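Local atomic coordinates of phosphatidylglycerophosphatase and protein-tyrosine phosphatase 1 (Mus musculus, PDB entry 3RGO), a protein that dephosphorylates phosphatidylglycerophosphate to phosphatidylglycerol, an essential step on the way to the mitochondrial phospholipid cardiolipin. Residues 98-103 and 129-134. Numbering follows the deposited sequence.
Sequences AGRSRS and IRSHIS. With SO4 (sulfate ion), chain B; SO4 (sulfate ion), chain C.
The P-loop of the protein-tyrosine phosphatases, the C-X5-R signature running from C96, predicted to be the phosphocysteine nucleophile, into helix 102-115, is braced from behind by R130 and the loop following helix 119-129. R130 sends an extended chain to the P-loop backbone, its CG anti to the backbone N (chi1 -177°), and its NE donates to G99 O at 2.8 Å, an acceptor lying almost in the guanidinium plane. NH2 also donates to A98 O, an oxygen less surely placed, and NH1 is hydrogen-bonded to H3. The R100 and R130 side chains cross at about a right angle, yet the planes of their like-charged guanidinium groups are 32° apart; R130 NH2 lies 3.3 Å above one face of the R100 group, toward its rim, with H132 CB over the opposite face. Cutting R130 to an alanine would probably leave G99 O without its NE donor and R100 without the group against its guanidinium. Inside the loop, the chain B sulfate accepts hydrogen bonds from R100 N and R102 NH1, consistent with a phosphate site. S134 N donates to R100 O, and S101 OG donates nearly head-on to S134 O at 2.9 Å.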
loop_
_atom_site.group_PDB
_atom_site.type_symbol
_atom_site.label_atom_id
_atom_site.label_comp_id
_atom_site.label_asym_id
_atom_site.label_seq_id
_atom_site.Cartn_x
_atom_site.Cartn_y
_atom_site.Cartn_z
ATOM N N ALA A 98 -9.012 -6.081 4.700
ATOM C CA ALA A 98 -10.200 -5.255 4.512
ATOM C C ALA A 98 -9.911 -3.927 3.813
ATOM O O ALA A 98 -10.836 -3.216 3.420
ATOM C CB ALA A 98 -10.885 -5.013 5.861
ATOM N N GLY A 99 -8.631 -3.594 3.666
ATOM C CA GLY A 99 -8.226 -2.343 3.046
ATOM C C GLY A 99 -8.538 -1.120 3.895
ATOM O O GLY A 99 -8.870 -0.062 3.367
ATOM N N ARG A 100 -8.411 -1.260 5.211
ATOM C CA ARG A 100 -8.835 -0.207 6.135
ATOM C C ARG A 100 -7.761 0.282 7.107
ATOM O O ARG A 100 -7.856 1.397 7.628
ATOM C CB ARG A 100 -10.062 -0.673 6.933
ATOM C CG ARG A 100 -11.403 -0.316 6.304
ATOM C CD ARG A 100 -11.520 -0.839 4.891
ATOM N NE ARG A 100 -12.422 -0.033 4.072
ATOM C CZ ARG A 100 -13.684 -0.350 3.809
ATOM N NH1 ARG A 100 -14.209 -1.468 4.296
ATOM N NH2 ARG A 100 -14.421 0.452 3.050
ATOM N N SER A 101 -6.753 -0.545 7.370
ATOM C CA SER A 101 -5.848 -0.277 8.492
ATOM C C SER A 101 -4.368 -0.473 8.159
ATOM O O SER A 101 -3.626 0.494 7.994
ATOM C CB SER A 101 -6.241 -1.142 9.694
ATOM O OG SER A 101 -5.432 -0.865 10.824
ATOM N N ARG A 102 -3.941 -1.727 8.082
ATOM C CA ARG A 102 -2.553 -2.045 7.762
ATOM C C ARG A 102 -2.231 -1.544 6.358
ATOM O O ARG A 102 -1.187 -0.936 6.119
ATOM C CB ARG A 102 -2.322 -3.555 7.864
ATOM C CG ARG A 102 -2.455 -4.075 9.283
ATOM C CD ARG A 102 -2.747 -5.563 9.322
ATOM N NE ARG A 102 -3.002 -6.006 10.687
ATOM C CZ ARG A 102 -4.185 -5.923 11.290
ATOM N NH1 ARG A 102 -5.228 -5.421 10.644
ATOM N NH2 ARG A 102 -4.323 -6.349 12.540
ATOM N N SER A 103 -3.149 -1.788 5.432
ATOM C CA SER A 103 -2.957 -1.365 4.055
ATOM C C SER A 103 -3.106 0.152 3.927
ATOM O O SER A 103 -2.405 0.795 3.141
ATOM C CB SER A 103 -3.918 -2.120 3.128
ATOM O OG SER A 103 -5.253 -2.000 3.575
ATOM N N ILE A 129 -11.640 9.560 0.814
ATOM C CA ILE A 129 -11.944 8.729 -0.344
ATOM C C ILE A 129 -12.550 7.383 0.047
ATOM O O ILE A 129 -13.530 6.938 -0.549
ATOM C CB ILE A 129 -10.685 8.463 -1.189
ATOM C CG1 ILE A 129 -10.145 9.775 -1.758
ATOM C CG2 ILE A 129 -10.992 7.456 -2.307
ATOM C CD1 ILE A 129 -8.754 9.657 -2.346
ATOM N N ARG A 130 -11.958 6.740 1.050
ATOM C CA ARG A 130 -12.371 5.398 1.449
ATOM C C ARG A 130 -12.852 5.365 2.900
ATOM O O ARG A 130 -12.204 5.906 3.792
ATOM C CB ARG A 130 -11.221 4.411 1.234
ATOM C CG ARG A 130 -11.557 2.964 1.555
ATOM C CD ARG A 130 -10.511 2.026 0.967
ATOM N NE ARG A 130 -10.740 0.635 1.347
ATOM C CZ ARG A 130 -11.561 -0.196 0.707
ATOM N NH1 ARG A 130 -12.240 0.222 -0.351
ATOM N NH2 ARG A 130 -11.703 -1.446 1.128
ATOM N N SER A 131 -13.989 4.715 3.125
ATOM C CA SER A 131 -14.633 4.714 4.433
ATOM C C SER A 131 -13.991 3.733 5.414
ATOM O O SER A 131 -13.295 2.795 5.016
ATOM C CB SER A 131 -16.119 4.381 4.285
ATOM O OG SER A 131 -16.297 3.001 4.012
ATOM N N HIS A 132 -14.238 3.965 6.699
ATOM C CA HIS A 132 -13.781 3.071 7.762
ATOM C C HIS A 132 -12.262 2.898 7.825
ATOM O O HIS A 132 -11.760 1.859 8.264
ATOM C CB HIS A 132 -14.485 1.715 7.662
ATOM C CG HIS A 132 -15.978 1.812 7.709
ATOM N ND1 HIS A 132 -16.676 1.983 8.884
ATOM C CD2 HIS A 132 -16.906 1.770 6.723
ATOM C CE1 HIS A 132 -17.971 2.041 8.621
ATOM N NE2 HIS A 132 -18.137 1.914 7.318
ATOM N N ILE A 133 -11.530 3.916 7.392
ATOM C CA ILE A 133 -10.093 3.924 7.602
ATOM C C ILE A 133 -9.866 3.982 9.104
ATOM O O ILE A 133 -10.425 4.835 9.792
ATOM C CB ILE A 133 -9.419 5.132 6.932
ATOM C CG1 ILE A 133 -9.662 5.102 5.424
ATOM C CG2 ILE A 133 -7.919 5.146 7.230
ATOM C CD1 ILE A 133 -9.204 3.820 4.753
ATOM N N SER A 134 -9.066 3.057 9.614
ATOM C CA SER A 134 -8.772 3.019 11.036
ATOM C C SER A 134 -7.279 2.812 11.248
ATOM O O SER A 134 -6.783 1.690 11.167
ATOM C CB SER A 134 -9.563 1.905 11.724
ATOM O OG SER A 134 -9.243 1.847 13.104
HETATM S S SO4 B . -6.340 -4.147 6.799
HETATM O O1 SO4 B . -5.731 -4.082 8.124
HETATM O O2 SO4 B . -7.612 -3.429 6.796
HETATM O O3 SO4 B . -5.435 -3.552 5.824
HETATM O O4 SO4 B . -6.594 -5.541 6.443
HETATM S S SO4 C . -0.560 -7.227 13.290
HETATM O O1 SO4 C . 0.774 -6.659 13.094
HETATM O O2 SO4 C . -1.471 -6.185 13.770
HETATM O O3 SO4 C . -1.046 -7.761 12.018
HETATM O O4 SO4 C . -0.491 -8.309 14.272
#